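Local coordinates for CELL WALL surface anchor family protein (PDB 2X9Z), which forms the repeating backbone subunit of the pneumococcal pilus, a surface fibre of Streptococcus pneumoniae probably involved in adhesion, at residues 22-36 against 250-262. The protein carries 1 engineered substitution. Numbering follows the deposited sequence. Where two conformers were deposited one is given.
Sequences KDTPVNHQVGDVVEY and PLDPTEPKVVTYG
P256 CG meets the edge of the Y36 ring, 3.7 Å from CE2, and a water joins Y36 OH to P256 O. Further along, V258, in the conformer described, one of two, turns CG1 obliquely toward the H28 imidazole and slides past V34 CG1, which points the opposite way. V34 uses its other branch, CG2, to cover one face of the H28 ring. The imidazole is further fixed by H28 ND1, which donates to D32 OD2 (2.9 Å) with the oxygen in the ring plane; Q29 N bonds the same oxygen across the type II turn from Q29 to D32, whereas H28 reaches it from the residue just before.

Strand 257-259 runs parallel to 26-27, the edge strand of a six-stranded mixed sheet, and antiparallel to 130-139; strand 33-42 belongs to a separate five-stranded antiparallel sheet, consistent with the Cna-B-like folds of Gram-positive pilins. Hydrogen bonds from V26 N to K257 O, V259 N to V26 O and H28 N to V259 O (2.8 Å) join the pair. On the side of the pairing away from V258, P25 CB packs 3.6 Å from V259 CG1.

Hydroxyls mark both ends: T260 OG1 donates to H28 O (2.9 Å), while K22, its chain bent at chi3 (-63°), crosses T254 at about a right angle and bonds OG1 through NZ (2.8 Å), an ammonium also salt-bridged to D6.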
# COMPACT_ATOMS: atom_id res chain seq x y z
N LYS A 22 -7.38 -7.94 15.32
CA LYS A 22 -7.20 -8.01 13.87
C LYS A 22 -5.99 -8.85 13.46
O LYS A 22 -5.89 -9.28 12.32
CB LYS A 22 -7.14 -6.61 13.25
CG LYS A 22 -5.87 -5.86 13.51
CD LYS A 22 -5.97 -4.43 13.03
CE LYS A 22 -6.19 -4.35 11.52
NZ LYS A 22 -6.26 -2.92 11.09
N ASP A 23 -5.07 -9.09 14.40
CA ASP A 23 -3.92 -9.94 14.10
C ASP A 23 -4.31 -11.36 13.71
O ASP A 23 -3.57 -12.06 13.00
CB ASP A 23 -2.96 -10.00 15.29
CG ASP A 23 -1.78 -10.90 15.01
OD1 ASP A 23 -0.97 -10.54 14.14
OD2 ASP A 23 -1.69 -11.98 15.64
N THR A 24 -5.47 -11.80 14.19
CA THR A 24 -5.94 -13.15 13.95
C THR A 24 -6.59 -13.23 12.57
O THR A 24 -7.53 -12.49 12.28
CB THR A 24 -6.96 -13.55 15.01
OG1 THR A 24 -6.34 -13.55 16.30
CG2 THR A 24 -7.51 -14.93 14.71
N PRO A 25 -6.07 -14.11 11.70
CA PRO A 25 -6.72 -14.26 10.40
C PRO A 25 -8.16 -14.75 10.54
O PRO A 25 -8.45 -15.59 11.38
CB PRO A 25 -5.86 -15.31 9.69
CG PRO A 25 -4.53 -15.23 10.37
CD PRO A 25 -4.84 -14.92 11.81
N VAL A 26 -9.04 -14.19 9.72
CA VAL A 26 -10.44 -14.61 9.70
C VAL A 26 -10.58 -15.80 8.77
O VAL A 26 -10.09 -15.79 7.63
CB VAL A 26 -11.36 -13.45 9.24
CG1 VAL A 26 -12.78 -13.96 9.01
CG2 VAL A 26 -11.34 -12.32 10.26
N ASN A 27 -11.23 -16.85 9.26
CA ASN A 27 -11.43 -18.07 8.50
C ASN A 27 -12.42 -17.90 7.35
O ASN A 27 -13.52 -17.38 7.54
CB ASN A 27 -11.91 -19.18 9.43
CG ASN A 27 -11.91 -20.54 8.76
OD1 ASN A 27 -11.11 -20.80 7.86
ND2 ASN A 27 -12.79 -21.43 9.20
N HIS A 28 -12.01 -18.36 6.18
CA HIS A 28 -12.84 -18.32 4.99
C HIS A 28 -12.68 -19.59 4.17
O HIS A 28 -11.80 -20.41 4.45
CB HIS A 28 -12.47 -17.11 4.13
CG HIS A 28 -13.07 -15.83 4.61
ND1 HIS A 28 -14.39 -15.50 4.38
CD2 HIS A 28 -12.54 -14.81 5.32
CE1 HIS A 28 -14.65 -14.33 4.93
NE2 HIS A 28 -13.54 -13.88 5.49
N GLN A 29 -13.52 -19.75 3.17
CA GLN A 29 -13.39 -20.84 2.21
C GLN A 29 -13.12 -20.27 0.83
O GLN A 29 -13.50 -19.13 0.54
CB GLN A 29 -14.66 -21.68 2.18
CG GLN A 29 -14.96 -22.35 3.50
CD GLN A 29 -16.18 -23.24 3.43
OE1 GLN A 29 -17.25 -22.81 3.00
NE2 GLN A 29 -16.03 -24.48 3.85
N VAL A 30 -12.45 -21.06 -0.00
CA VAL A 30 -12.19 -20.67 -1.37
C VAL A 30 -13.51 -20.36 -2.06
O VAL A 30 -14.47 -21.14 -1.99
CB VAL A 30 -11.39 -21.76 -2.12
CG1 VAL A 30 -11.35 -21.49 -3.61
CG2 VAL A 30 -9.97 -21.86 -1.55
N GLY A 31 -13.58 -19.20 -2.70
CA GLY A 31 -14.81 -18.74 -3.32
C GLY A 31 -15.49 -17.62 -2.55
O GLY A 31 -16.31 -16.89 -3.11
N ASP A 32 -15.16 -17.47 -1.27
CA ASP A 32 -15.75 -16.41 -0.45
C ASP A 32 -15.43 -15.02 -1.00
O ASP A 32 -14.28 -14.73 -1.36
CB ASP A 32 -15.24 -16.48 1.00
CG ASP A 32 -15.92 -17.58 1.82
OD1 ASP A 32 -16.79 -18.29 1.30
OD2 ASP A 32 -15.56 -17.71 3.01
N VAL A 33 -16.44 -14.16 -1.05
CA VAL A 33 -16.24 -12.76 -1.38
C VAL A 33 -15.99 -12.00 -0.09
O VAL A 33 -16.87 -11.89 0.76
CB VAL A 33 -17.46 -12.18 -2.13
CG1 VAL A 33 -17.28 -10.68 -2.34
CG2 VAL A 33 -17.65 -12.89 -3.46
N VAL A 34 -14.78 -11.49 0.06
CA VAL A 34 -14.35 -10.84 1.29
C VAL A 34 -14.44 -9.32 1.11
O VAL A 34 -13.85 -8.77 0.18
CB VAL A 34 -12.90 -11.24 1.64
CG1 VAL A 34 -12.47 -10.63 2.97
CG2 VAL A 34 -12.77 -12.77 1.68
N GLU A 35 -15.18 -8.66 1.99
CA GLU A 35 -15.41 -7.22 1.87
C GLU A 35 -14.46 -6.43 2.74
O GLU A 35 -14.29 -6.73 3.93
CB GLU A 35 -16.86 -6.89 2.22
CG GLU A 35 -17.86 -7.53 1.28
CD GLU A 35 -19.29 -7.33 1.73
OE1 GLU A 35 -19.70 -8.00 2.70
OE2 GLU A 35 -19.99 -6.50 1.12
N TYR A 36 -13.86 -5.40 2.15
CA TYR A 36 -12.85 -4.57 2.80
C TYR A 36 -13.24 -3.11 2.86
O TYR A 36 -14.04 -2.62 2.06
CB TYR A 36 -11.54 -4.66 2.01
CG TYR A 36 -10.79 -5.96 2.17
CD1 TYR A 36 -11.01 -7.03 1.32
CD2 TYR A 36 -9.85 -6.11 3.18
CE1 TYR A 36 -10.31 -8.22 1.47
CE2 TYR A 36 -9.15 -7.28 3.32
CZ TYR A 36 -9.37 -8.33 2.47
OH TYR A 36 -8.66 -9.50 2.65
N PRO A 250 4.45 8.45 4.35
CA PRO A 250 3.08 8.01 4.08
C PRO A 250 2.47 7.31 5.29
O PRO A 250 3.20 6.89 6.19
CB PRO A 250 3.27 7.00 2.95
CG PRO A 250 4.64 6.46 3.17
CD PRO A 250 5.45 7.63 3.65
N LEU A 251 1.15 7.19 5.31
CA LEU A 251 0.49 6.34 6.29
C LEU A 251 0.45 4.91 5.78
O LEU A 251 0.32 4.66 4.59
CB LEU A 251 -0.94 6.81 6.56
CG LEU A 251 -1.16 8.29 6.89
CD1 LEU A 251 -2.60 8.49 7.29
CD2 LEU A 251 -0.22 8.73 7.99
N ASP A 252 0.54 3.96 6.71
CA ASP A 252 0.62 2.55 6.40
C ASP A 252 -0.17 1.82 7.49
O ASP A 252 0.36 1.54 8.56
CB ASP A 252 2.10 2.14 6.42
CG ASP A 252 2.35 0.74 5.87
OD1 ASP A 252 1.41 0.10 5.36
OD2 ASP A 252 3.51 0.30 5.95
N PRO A 253 -1.46 1.54 7.24
CA PRO A 253 -2.33 0.95 8.27
C PRO A 253 -1.94 -0.49 8.60
O PRO A 253 -1.35 -1.20 7.77
CB PRO A 253 -3.71 0.96 7.61
CG PRO A 253 -3.44 0.96 6.15
CD PRO A 253 -2.17 1.74 5.97
N THR A 254 -2.27 -0.93 9.80
CA THR A 254 -2.18 -2.35 10.12
C THR A 254 -3.18 -3.09 9.24
O THR A 254 -4.20 -2.53 8.84
CB THR A 254 -2.43 -2.65 11.60
OG1 THR A 254 -3.69 -2.08 11.99
CG2 THR A 254 -1.31 -2.06 12.46
N GLU A 255 -2.87 -4.35 8.93
CA GLU A 255 -3.52 -5.07 7.86
C GLU A 255 -4.28 -6.28 8.39
O GLU A 255 -3.80 -7.01 9.25
CB GLU A 255 -2.45 -5.51 6.83
CG GLU A 255 -1.57 -4.34 6.35
CD GLU A 255 -0.27 -4.78 5.65
OE1 GLU A 255 0.41 -3.91 5.06
OE2 GLU A 255 0.07 -5.98 5.67
N PRO A 256 -5.50 -6.49 7.88
CA PRO A 256 -6.28 -7.68 8.24
C PRO A 256 -5.76 -8.89 7.48
O PRO A 256 -5.04 -8.73 6.49
CB PRO A 256 -7.68 -7.32 7.76
CG PRO A 256 -7.43 -6.48 6.54
CD PRO A 256 -6.16 -5.69 6.84
N LYS A 257 -6.11 -10.08 7.93
CA LYS A 257 -5.68 -11.31 7.27
C LYS A 257 -6.83 -12.29 7.14
O LYS A 257 -7.76 -12.30 7.95
CB LYS A 257 -4.54 -11.98 8.04
CG LYS A 257 -3.25 -11.17 8.08
CD LYS A 257 -2.22 -11.87 8.94
CE LYS A 257 -0.94 -11.06 9.00
NZ LYS A 257 -1.22 -9.64 9.31
N VAL A 258 -6.77 -13.12 6.10
CA VAL A 258 -7.70 -14.22 5.96
C VAL A 258 -6.92 -15.53 5.87
O VAL A 258 -5.73 -15.53 5.57
CB VAL A 258 -8.60 -14.07 4.72
CG1 VAL A 258 -9.36 -12.76 4.78
CG2 VAL A 258 -7.76 -14.16 3.45
N VAL A 259 -7.59 -16.63 6.16
CA VAL A 259 -6.96 -17.94 6.08
C VAL A 259 -8.02 -18.97 5.78
O VAL A 259 -9.21 -18.74 6.02
CB VAL A 259 -6.21 -18.27 7.40
CG1 VAL A 259 -7.20 -18.46 8.55
CG2 VAL A 259 -5.31 -19.49 7.23
N THR A 260 -7.60 -20.11 5.23
CA THR A 260 -8.49 -21.24 5.03
C THR A 260 -7.83 -22.49 5.59
O THR A 260 -6.61 -22.55 5.70
CB THR A 260 -8.83 -21.42 3.54
OG1 THR A 260 -9.92 -22.34 3.41
CG2 THR A 260 -7.64 -21.93 2.76
N TYR A 261 -8.64 -23.48 5.96
CA TYR A 261 -8.13 -24.73 6.50
C TYR A 261 -8.65 -25.92 5.70
O TYR A 261 -9.63 -25.81 4.97
CB TYR A 261 -8.53 -24.88 7.97
CG TYR A 261 -7.98 -23.80 8.86
CD1 TYR A 261 -8.76 -22.70 9.22
CD2 TYR A 261 -6.68 -23.86 9.34
CE1 TYR A 261 -8.26 -21.71 10.03
CE2 TYR A 261 -6.16 -22.87 10.15
CZ TYR A 261 -6.96 -21.79 10.49
OH TYR A 261 -6.45 -20.80 11.30
N GLY A 262 -7.98 -27.06 5.85
CA GLY A 262 -8.41 -28.29 5.20
C GLY A 262 -9.40 -29.07 6.05
O GLY A 262 -10.15 -29.90 5.54
O HOH W 1 -7.70 -10.11 10.54
O HOH W 2 -11.53 -23.10 6.38
O HOH W 3 -11.35 -23.63 1.06
O HOH W 4 -6.21 -8.72 3.85